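Local coordinates for hyaluronoglucosaminidase (Apis mellifera, PDB 1FCQ), which probably hydrolyses the beta-1,4 glycosidic bonds of hyaluronan as a family 56 glycosidase of bee venom, in which it is a major allergen, at residues A124-Q127 / P128-K131; K130-S133 / V134-V137; A153-R156 / F157-G161. All blocks are in the same frame, centred on the assembly; numbering follows the deposited sequence.

Contact 1 (A124-Q127 / P128-K131); sequences ASLQ and PYKK
Tyr129 folds back over the turn that leads into its helix and meets Leu126 there. CB begins close to the carbonyl of Leu126, and CD1 then passes that oxygen, Leu126 O, at 3.4 Å, with the oxygen at the ring edge near the ring plane. Farther out, CE1 reaches the branched end of Leu126, whose CD2 stands 4.0 Å from Tyr129 CE1. With its CG beside the backbone N (chi1 -70°), the tyrosine ring turns back toward the residue three positions earlier. At the tip, the hydroxyl is hydrogen-bonded to the backbone N of Leu63, and the ring meets Trp115 edge-to-face; tyrosine suits the place because its buried ring packs on Ala62 and Trp115 while its oxygen has a polar partner.

This is the start of helix 127-140, entered from a 3-10 turn at Ser125 and Leu126 in the TIM-barrel fold. Tyr129 N donates to Leu126 O at 3.0 Å, from well above the carbonyl plane. Pro128, which has no N-H to give, fits this first turn, where Pro128 CD lies 3.5 Å from Ser125 O. The regular i to i+4 pattern begins with Lys131 N bonded to Gln127 O at 3.1 Å. On the more solvent-facing side, Gln127 and Lys131 pair through their aliphatic parts, Gln127 CG lying 3.9 Å from Lys131 CE.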
ATOM      1  N   ALA A 124      14.197   8.300   8.682  1.00 31.44           N
ATOM      2  CA  ALA A 124      13.621   9.638   8.586  1.00 30.14           C
ATOM      3  C   ALA A 124      12.472   9.843   9.554  1.00 23.75           C
ATOM      4  O   ALA A 124      12.669   9.724  10.769  1.00 26.28           O
ATOM      5  CB  ALA A 124      13.176   9.880   7.145  1.00 31.06           C
ATOM      6  N   SER A 125      11.256  10.032   9.070  1.00 24.73           N
ATOM      7  CA  SER A 125      10.081  10.268   9.889  1.00 26.29           C
ATOM      8  C   SER A 125       9.658   9.063  10.718  1.00 26.45           C
ATOM      9  O   SER A 125       8.891   9.198  11.670  1.00 24.24           O
ATOM     10  CB  SER A 125       8.916  10.749   9.013  1.00 30.67           C
ATOM     11  OG  SER A 125       8.329   9.676   8.299  1.00 37.93           O
ATOM     12  N   LEU A 126      10.178   7.878  10.392  1.00 20.98           N
ATOM     13  CA  LEU A 126       9.880   6.668  11.134  1.00 17.87           C
ATOM     14  C   LEU A 126      10.960   6.356  12.160  1.00 20.13           C
ATOM     15  O   LEU A 126      10.836   5.410  12.940  1.00 19.44           O
ATOM     16  CB  LEU A 126       9.760   5.492  10.158  1.00 19.66           C
ATOM     17  CG  LEU A 126       8.657   5.631   9.102  1.00 22.40           C
ATOM     18  CD1 LEU A 126       8.773   4.435   8.160  1.00 20.18           C
ATOM     19  CD2 LEU A 126       7.287   5.704   9.739  1.00 21.82           C
ATOM     20  N   GLN A 127      11.964   7.248  12.267  1.00 20.86           N
ATOM     21  CA  GLN A 127      13.033   7.082  13.244  1.00 21.94           C
ATOM     22  C   GLN A 127      12.564   6.917  14.668  1.00 20.19           C
ATOM     23  O   GLN A 127      13.100   6.042  15.379  1.00 19.14           O
ATOM     24  CB  GLN A 127      14.156   8.128  13.163  1.00 22.89           C
ATOM     25  CG  GLN A 127      15.455   7.570  13.739  1.00 34.54           C
ATOM     26  CD  GLN A 127      16.658   7.729  12.838  1.00 48.12           C
ATOM     27  OE1 GLN A 127      16.960   6.870  12.003  1.00 50.62           O
ATOM     28  NE2 GLN A 127      17.368   8.842  13.000  1.00 46.11           N
ATOM     29  N   PRO A 128      11.532   7.597  15.141  1.00 19.42           N
ATOM     30  CA  PRO A 128      11.010   7.420  16.480  1.00 15.63           C
ATOM     31  C   PRO A 128      10.726   5.962  16.805  1.00 21.66           C
ATOM     32  O   PRO A 128      10.812   5.632  17.984  1.00 18.02           O
ATOM     33  CB  PRO A 128       9.754   8.285  16.540  1.00 20.31           C
ATOM     34  CG  PRO A 128      10.075   9.386  15.584  1.00 18.96           C
ATOM     35  CD  PRO A 128      10.852   8.737  14.473  1.00 21.04           C
ATOM     36  N   TYR A 129      10.385   5.075  15.863  1.00 14.14           N
ATOM     37  CA  TYR A 129      10.162   3.676  16.235  1.00 14.34           C
ATOM     38  C   TYR A 129      11.468   3.013  16.667  1.00 16.92           C
ATOM     39  O   TYR A 129      11.394   2.173  17.568  1.00 15.69           O
ATOM     40  CB  TYR A 129       9.507   2.953  15.052  1.00 14.93           C
ATOM     41  CG  TYR A 129       8.079   3.413  14.842  1.00 13.32           C
ATOM     42  CD1 TYR A 129       7.793   4.283  13.786  1.00 17.77           C
ATOM     43  CD2 TYR A 129       7.041   3.006  15.661  1.00 14.53           C
ATOM     44  CE1 TYR A 129       6.507   4.724  13.560  1.00 17.14           C
ATOM     45  CE2 TYR A 129       5.754   3.452  15.442  1.00 15.63           C
ATOM     46  CZ  TYR A 129       5.493   4.311  14.391  1.00 16.98           C
ATOM     47  OH  TYR A 129       4.203   4.728  14.184  1.00 18.37           O
ATOM     48  N   LYS A 130      12.579   3.347  16.028  1.00 15.94           N
ATOM     49  CA  LYS A 130      13.875   2.810  16.410  1.00 16.64           C
ATOM     50  C   LYS A 130      14.230   3.350  17.802  1.00 18.13           C
ATOM     51  O   LYS A 130      14.623   2.594  18.695  1.00 17.52           O
ATOM     52  CB  LYS A 130      14.999   3.185  15.451  1.00 19.08           C
ATOM     53  CG  LYS A 130      14.859   2.682  14.022  1.00 20.90           C
ATOM     54  CD  LYS A 130      16.145   2.917  13.243  1.00 28.12           C
ATOM     55  CE  LYS A 130      15.999   2.554  11.780  1.00 38.85           C
ATOM     56  NZ  LYS A 130      17.276   2.694  11.022  1.00 40.51           N
ATOM     57  N   LYS A 131      14.071   4.674  17.960  1.00 18.88           N
ATOM     58  CA  LYS A 131      14.444   5.263  19.250  1.00 16.29           C
ATOM     59  C   LYS A 131      13.672   4.696  20.417  1.00 15.26           C
ATOM     60  O   LYS A 131      14.271   4.364  21.457  1.00 16.57           O
ATOM     61  CB  LYS A 131      14.278   6.788  19.228  1.00 17.95           C
ATOM     62  CG  LYS A 131      15.016   7.475  18.093  1.00 19.82           C
ATOM     63  CD  LYS A 131      16.517   7.256  18.171  1.00 26.17           C
ATOM     64  CE  LYS A 131      17.224   8.120  17.134  1.00 28.11           C
ATOM     65  NZ  LYS A 131      18.686   7.834  17.089  1.00 33.59           N
TER

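Contact 2 (K130-S133 / V134-V137)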
ATOM      1  N   LYS A 130      12.579   3.347  16.028  1.00 15.94           N
ATOM      2  CA  LYS A 130      13.875   2.810  16.410  1.00 16.64           C
ATOM      3  C   LYS A 130      14.230   3.350  17.802  1.00 18.13           C
ATOM      4  O   LYS A 130      14.623   2.594  18.695  1.00 17.52           O
ATOM      5  CB  LYS A 130      14.999   3.185  15.451  1.00 19.08           C
ATOM      6  CG  LYS A 130      14.859   2.682  14.022  1.00 20.90           C
ATOM      7  CD  LYS A 130      16.145   2.917  13.243  1.00 28.12           C
ATOM      8  CE  LYS A 130      15.999   2.554  11.780  1.00 38.85           C
ATOM      9  NZ  LYS A 130      17.276   2.694  11.022  1.00 40.51           N
ATOM     10  N   LYS A 131      14.071   4.674  17.960  1.00 18.88           N
ATOM     11  CA  LYS A 131      14.444   5.263  19.250  1.00 16.29           C
ATOM     12  C   LYS A 131      13.672   4.696  20.417  1.00 15.26           C
ATOM     13  O   LYS A 131      14.271   4.364  21.457  1.00 16.57           O
ATOM     14  CB  LYS A 131      14.278   6.788  19.228  1.00 17.95           C
ATOM     15  CG  LYS A 131      15.016   7.475  18.093  1.00 19.82           C
ATOM     16  CD  LYS A 131      16.517   7.256  18.171  1.00 26.17           C
ATOM     17  CE  LYS A 131      17.224   8.120  17.134  1.00 28.11           C
ATOM     18  NZ  LYS A 131      18.686   7.834  17.089  1.00 33.59           N
ATOM     19  N   LEU A 132      12.355   4.551  20.304  1.00 14.06           N
ATOM     20  CA  LEU A 132      11.544   4.036  21.383  1.00 17.06           C
ATOM     21  C   LEU A 132      11.897   2.584  21.679  1.00 16.03           C
ATOM     22  O   LEU A 132      11.924   2.214  22.844  1.00 15.71           O
ATOM     23  CB  LEU A 132      10.050   4.172  21.091  1.00 14.65           C
ATOM     24  CG  LEU A 132       9.113   3.637  22.166  1.00 16.28           C
ATOM     25  CD1 LEU A 132       9.339   4.310  23.517  1.00 19.13           C
ATOM     26  CD2 LEU A 132       7.662   3.793  21.729  1.00 21.97           C
ATOM     27  N   SER A 133      12.198   1.819  20.625  1.00 14.42           N
ATOM     28  CA  SER A 133      12.571   0.422  20.844  1.00 12.82           C
ATOM     29  C   SER A 133      13.802   0.339  21.752  1.00 16.21           C
ATOM     30  O   SER A 133      13.826  -0.477  22.667  1.00 18.21           O
ATOM     31  CB  SER A 133      12.880  -0.270  19.519  1.00 17.87           C
ATOM     32  OG  SER A 133      11.715  -0.313  18.699  1.00 16.27           O
ATOM     33  N   VAL A 134      14.825   1.118  21.427  1.00 14.93           N
ATOM     34  CA  VAL A 134      16.054   1.141  22.221  1.00 14.48           C
ATOM     35  C   VAL A 134      15.804   1.698  23.617  1.00 17.75           C
ATOM     36  O   VAL A 134      16.268   1.118  24.612  1.00 15.78           O
ATOM     37  CB  VAL A 134      17.142   1.944  21.501  1.00 13.71           C
ATOM     38  CG1 VAL A 134      18.364   2.096  22.413  1.00 18.31           C
ATOM     39  CG2 VAL A 134      17.540   1.270  20.198  1.00 16.20           C
ATOM     40  N   GLU A 135      15.033   2.779  23.733  1.00 17.31           N
ATOM     41  CA  GLU A 135      14.736   3.356  25.038  1.00 22.60           C
ATOM     42  C   GLU A 135      14.107   2.359  25.987  1.00 18.48           C
ATOM     43  O   GLU A 135      14.451   2.273  27.165  1.00 18.58           O
ATOM     44  CB  GLU A 135      13.852   4.586  24.861  1.00 16.65           C
ATOM     45  CG  GLU A 135      13.257   5.225  26.093  1.00 28.51           C
ATOM     46  CD  GLU A 135      12.161   6.223  25.739  1.00 32.16           C
ATOM     47  OE1 GLU A 135      11.984   6.576  24.550  1.00 28.00           O
ATOM     48  OE2 GLU A 135      11.463   6.640  26.690  1.00 33.25           O
ATOM     49  N   VAL A 136      13.145   1.565  25.514  1.00 16.90           N
ATOM     50  CA  VAL A 136      12.463   0.568  26.316  1.00 17.39           C
ATOM     51  C   VAL A 136      13.442  -0.498  26.809  1.00 17.81           C
ATOM     52  O   VAL A 136      13.361  -0.858  27.989  1.00 19.66           O
ATOM     53  CB  VAL A 136      11.336  -0.062  25.461  1.00 20.70           C
ATOM     54  CG1 VAL A 136      10.767  -1.319  26.101  1.00 24.67           C
ATOM     55  CG2 VAL A 136      10.244   0.990  25.274  1.00 22.28           C
ATOM     56  N   VAL A 137      14.347  -0.949  25.944  1.00 16.46           N
ATOM     57  CA  VAL A 137      15.328  -1.958  26.347  1.00 13.30           C
ATOM     58  C   VAL A 137      16.255  -1.359  27.406  1.00 15.89           C
ATOM     59  O   VAL A 137      16.542  -2.017  28.411  1.00 16.96           O
ATOM     60  CB  VAL A 137      16.168  -2.517  25.194  1.00 16.83           C
ATOM     61  CG1 VAL A 137      17.226  -3.514  25.696  1.00 15.19           C
ATOM     62  CG2 VAL A 137      15.283  -3.260  24.193  1.00 18.54           C
TER
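Four successive i to i+4 hydrogen bonds tie residues 130-133 to 134-137: Val134 N reaches Lys130 O at 3.1 Å, Glu135 N binds Lys131 O, Val136 N binds Leu132 O, and the last, from Val137 N to Ser133 O, is stretched to 3.4 Å and weak.

Among the side chains, Leu132 is the hub. Its chi1 of 179° sets CG opposite the backbone N, and chi2 of 58° then turns CD1 toward the next turn, where this methyl touches two residues. Leu132 CD1 packs 3.9 Å from Val136 CG2, a plain apolar contact, and 3.6 Å from Glu135 OE1; the extended glutamate lays this carboxylate oxygen against the methyl, a van der Waals touch on the exposed side of the helix. The beta-branched valines lie close to the backbone: Val136 CG2 sits 3.2 Å from Leu132 O, and Val134 CG2 lies 3.5 Å from Lys130 O.

Ser133, on the buried side, has a short side chain that suits a close helix approach. Its OG bonds back to Tyr129 O, four residues earlier; Gln80 OE1 also lies within hydrogen-bonding distance, but one hydroxyl proton cannot fully serve both acceptors. Val134 meets Val149, Glu150 and Ala153 of helix 146-175. With Ser133, Val134 and Val137 facing that helix, and Lys131 and Glu135 exposed, the pattern is that of an amphipathic helix, here in the helical connection between strands 107-111 and 180-183 of the TIM barrel.

Contact 3 (A153-R156 / F157-G161); sequences AKRR and FEKYG
Lys154 and Glu158, one turn apart, form a salt bridge in which Lys154 NZ lies 2.8 Å from Glu158 OE1. The ammonium comes from above the carboxylate plane, 46° out of it. Lysine has the length for this: its chain runs extended and bends only at the last torsion (chi4 -58°), bringing NZ round to the acid. Beside it, Arg155 and Lys159 lie side by side and point the same way, Arg155 NH2 meeting the methylene Lys159 CD at 3.6 Å. Lys159 NZ donates instead to Tyr160 OH at 2.8 Å, and Lys159 CG rests over one face of that ring, toward its rim. The Tyr160 ring also passes Arg156 O with CD1, 3.2 Å away.

Beneath these side chains run regular helical bonds, such as Lys159 N to Arg155 O at 2.8 Å. Farther out, Glu158 OE2 accepts from Phe119 N, which steadies the carboxylate from its other oxygen. Glu152 forms salt bridges with both Arg155 and Arg156, and Arg156 also pairs with Glu140. Phe157 and Ala153, both buried, pack on helix 127-140. Flanking that apolar row, the i to i+4 Lys-Glu salt bridge is a standard surface feature of helices, here on helix 146-175, which leads to strand 180-183.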
ATOM      1  N   ALA A 153      16.707  -4.536  20.982  1.00 15.51           N
ATOM      2  CA  ALA A 153      15.730  -3.600  20.454  1.00 15.94           C
ATOM      3  C   ALA A 153      15.268  -4.021  19.055  1.00 18.95           C
ATOM      4  O   ALA A 153      14.067  -4.078  18.785  1.00 18.57           O
ATOM      5  CB  ALA A 153      16.338  -2.201  20.383  1.00 15.58           C
ATOM      6  N   LYS A 154      16.232  -4.289  18.185  1.00 18.40           N
ATOM      7  CA  LYS A 154      15.926  -4.720  16.828  1.00 14.16           C
ATOM      8  C   LYS A 154      15.179  -6.042  16.843  1.00 16.17           C
ATOM      9  O   LYS A 154      14.193  -6.206  16.131  1.00 15.38           O
ATOM     10  CB  LYS A 154      17.221  -4.882  16.031  1.00 18.11           C
ATOM     11  CG  LYS A 154      17.078  -5.572  14.685  1.00 22.06           C
ATOM     12  CD  LYS A 154      18.460  -5.791  14.072  1.00 25.51           C
ATOM     13  CE  LYS A 154      18.352  -6.305  12.643  1.00 31.04           C
ATOM     14  NZ  LYS A 154      17.591  -7.583  12.576  1.00 37.35           N
ATOM     15  N   ARG A 155      15.685  -7.008  17.628  1.00 16.69           N
ATOM     16  CA  ARG A 155      15.039  -8.317  17.680  1.00 17.53           C
ATOM     17  C   ARG A 155      13.595  -8.257  18.145  1.00 16.29           C
ATOM     18  O   ARG A 155      12.695  -8.835  17.518  1.00 19.24           O
ATOM     19  CB  ARG A 155      15.857  -9.252  18.594  1.00 20.70           C
ATOM     20  CG  ARG A 155      15.275 -10.653  18.624  1.00 21.61           C
ATOM     21  CD  ARG A 155      15.780 -11.460  19.832  1.00 25.18           C
ATOM     22  NE  ARG A 155      14.600 -12.149  20.343  1.00 41.24           N
ATOM     23  CZ  ARG A 155      13.924 -11.931  21.451  1.00 31.27           C
ATOM     24  NH1 ARG A 155      14.282 -11.040  22.360  1.00 25.94           N
ATOM     25  NH2 ARG A 155      12.843 -12.677  21.645  1.00 36.64           N
ATOM     26  N   ARG A 156      13.335  -7.526  19.240  1.00 16.55           N
ATOM     27  CA  ARG A 156      11.990  -7.420  19.774  1.00 14.71           C
ATOM     28  C   ARG A 156      11.075  -6.669  18.805  1.00 17.39           C
ATOM     29  O   ARG A 156       9.950  -7.104  18.557  1.00 17.51           O
ATOM     30  CB  ARG A 156      11.985  -6.706  21.128  1.00 17.79           C
ATOM     31  CG  ARG A 156      12.642  -7.508  22.251  1.00 24.81           C
ATOM     32  CD  ARG A 156      12.548  -6.662  23.516  1.00 30.21           C
ATOM     33  NE  ARG A 156      13.210  -7.207  24.677  1.00 40.35           N
ATOM     34  CZ  ARG A 156      13.315  -6.701  25.896  1.00 39.14           C
ATOM     35  NH1 ARG A 156      12.784  -5.539  26.263  1.00 39.69           N
ATOM     36  NH2 ARG A 156      13.990  -7.390  26.811  1.00 27.62           N
ATOM     37  N   PHE A 157      11.586  -5.577  18.233  1.00 14.83           N
ATOM     38  CA  PHE A 157      10.746  -4.846  17.270  1.00 14.87           C
ATOM     39  C   PHE A 157      10.372  -5.735  16.090  1.00 13.42           C
ATOM     40  O   PHE A 157       9.201  -5.771  15.702  1.00 16.08           O
ATOM     41  CB  PHE A 157      11.464  -3.590  16.771  1.00 15.38           C
ATOM     42  CG  PHE A 157      10.711  -2.870  15.682  1.00 15.13           C
ATOM     43  CD1 PHE A 157       9.809  -1.874  16.029  1.00 11.30           C
ATOM     44  CD2 PHE A 157      10.901  -3.202  14.350  1.00 16.84           C
ATOM     45  CE1 PHE A 157       9.107  -1.208  15.031  1.00 13.04           C
ATOM     46  CE2 PHE A 157      10.185  -2.548  13.365  1.00 16.73           C
ATOM     47  CZ  PHE A 157       9.288  -1.546  13.705  1.00 12.79           C
ATOM     48  N   GLU A 158      11.357  -6.426  15.518  1.00 14.44           N
ATOM     49  CA  GLU A 158      11.064  -7.262  14.348  1.00 14.66           C
ATOM     50  C   GLU A 158      10.187  -8.448  14.702  1.00 12.81           C
ATOM     51  O   GLU A 158       9.309  -8.841  13.916  1.00 15.13           O
ATOM     52  CB  GLU A 158      12.371  -7.705  13.679  1.00 13.62           C
ATOM     53  CG  GLU A 158      13.086  -6.489  13.114  1.00 13.21           C
ATOM     54  CD  GLU A 158      14.282  -6.770  12.242  1.00 18.08           C
ATOM     55  OE1 GLU A 158      14.818  -7.901  12.268  1.00 23.30           O
ATOM     56  OE2 GLU A 158      14.709  -5.883  11.500  1.00 19.07           O
ATOM     57  N   LYS A 159      10.418  -9.058  15.870  1.00 14.84           N
ATOM     58  CA  LYS A 159       9.592 -10.181  16.289  1.00 17.39           C
ATOM     59  C   LYS A 159       8.112  -9.813  16.367  1.00 17.02           C
ATOM     60  O   LYS A 159       7.269 -10.482  15.750  1.00 16.86           O
ATOM     61  CB  LYS A 159      10.070 -10.678  17.653  1.00 16.04           C
ATOM     62  CG  LYS A 159       9.192 -11.754  18.278  1.00 22.40           C
ATOM     63  CD  LYS A 159       9.994 -12.360  19.435  1.00 21.29           C
ATOM     64  CE  LYS A 159       9.341 -13.630  19.927  1.00 29.59           C
ATOM     65  NZ  LYS A 159       8.273 -13.347  20.920  1.00 33.83           N
ATOM     66  N   TYR A 160       7.812  -8.705  17.057  1.00 17.72           N
ATOM     67  CA  TYR A 160       6.420  -8.311  17.248  1.00 15.00           C
ATOM     68  C   TYR A 160       5.854  -7.580  16.043  1.00 14.50           C
ATOM     69  O   TYR A 160       4.657  -7.672  15.792  1.00 14.35           O
ATOM     70  CB  TYR A 160       6.279  -7.561  18.594  1.00 17.58           C
ATOM     71  CG  TYR A 160       6.538  -8.573  19.707  1.00 18.17           C
ATOM     72  CD1 TYR A 160       7.792  -8.673  20.296  1.00 20.67           C
ATOM     73  CD2 TYR A 160       5.540  -9.456  20.089  1.00 22.82           C
ATOM     74  CE1 TYR A 160       8.029  -9.621  21.276  1.00 25.14           C
ATOM     75  CE2 TYR A 160       5.778 -10.416  21.060  1.00 23.29           C
ATOM     76  CZ  TYR A 160       7.020 -10.482  21.649  1.00 28.14           C
ATOM     77  OH  TYR A 160       7.263 -11.431  22.618  1.00 29.50           O
ATOM     78  N   GLY A 161       6.723  -6.964  15.257  1.00 12.61           N
ATOM     79  CA  GLY A 161       6.295  -6.307  14.000  1.00 10.88           C
ATOM     80  C   GLY A 161       5.717  -7.387  13.078  1.00 15.73           C
ATOM     81  O   GLY A 161       4.666  -7.234  12.450  1.00 14.81           O
TER

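Contacts 1 and 2 are consecutive turns of helix 127-140; they share Lys130 and Lys131, and their centres lie 10 Å apart. Contact 3 belongs to the next helix, 146-175, centred 10 Å from contact 2 and 14 Å from contact 1. Contacts 2 and 3 touch directly: Val134 CG2 lies 3.7 Å from Ala153 CB, and Ser133 OG 3.6 Å from Phe157 CD1. That phenylalanine also reaches contact 1, where Tyr129 CB stands 4.2 Å from Phe157 CE1. Phe119 links the set as well, touching Lys130 and Ser133 and giving its N-H to Glu158. The centres of all three contacts lie 20 to 26 Å from the centre of the chain.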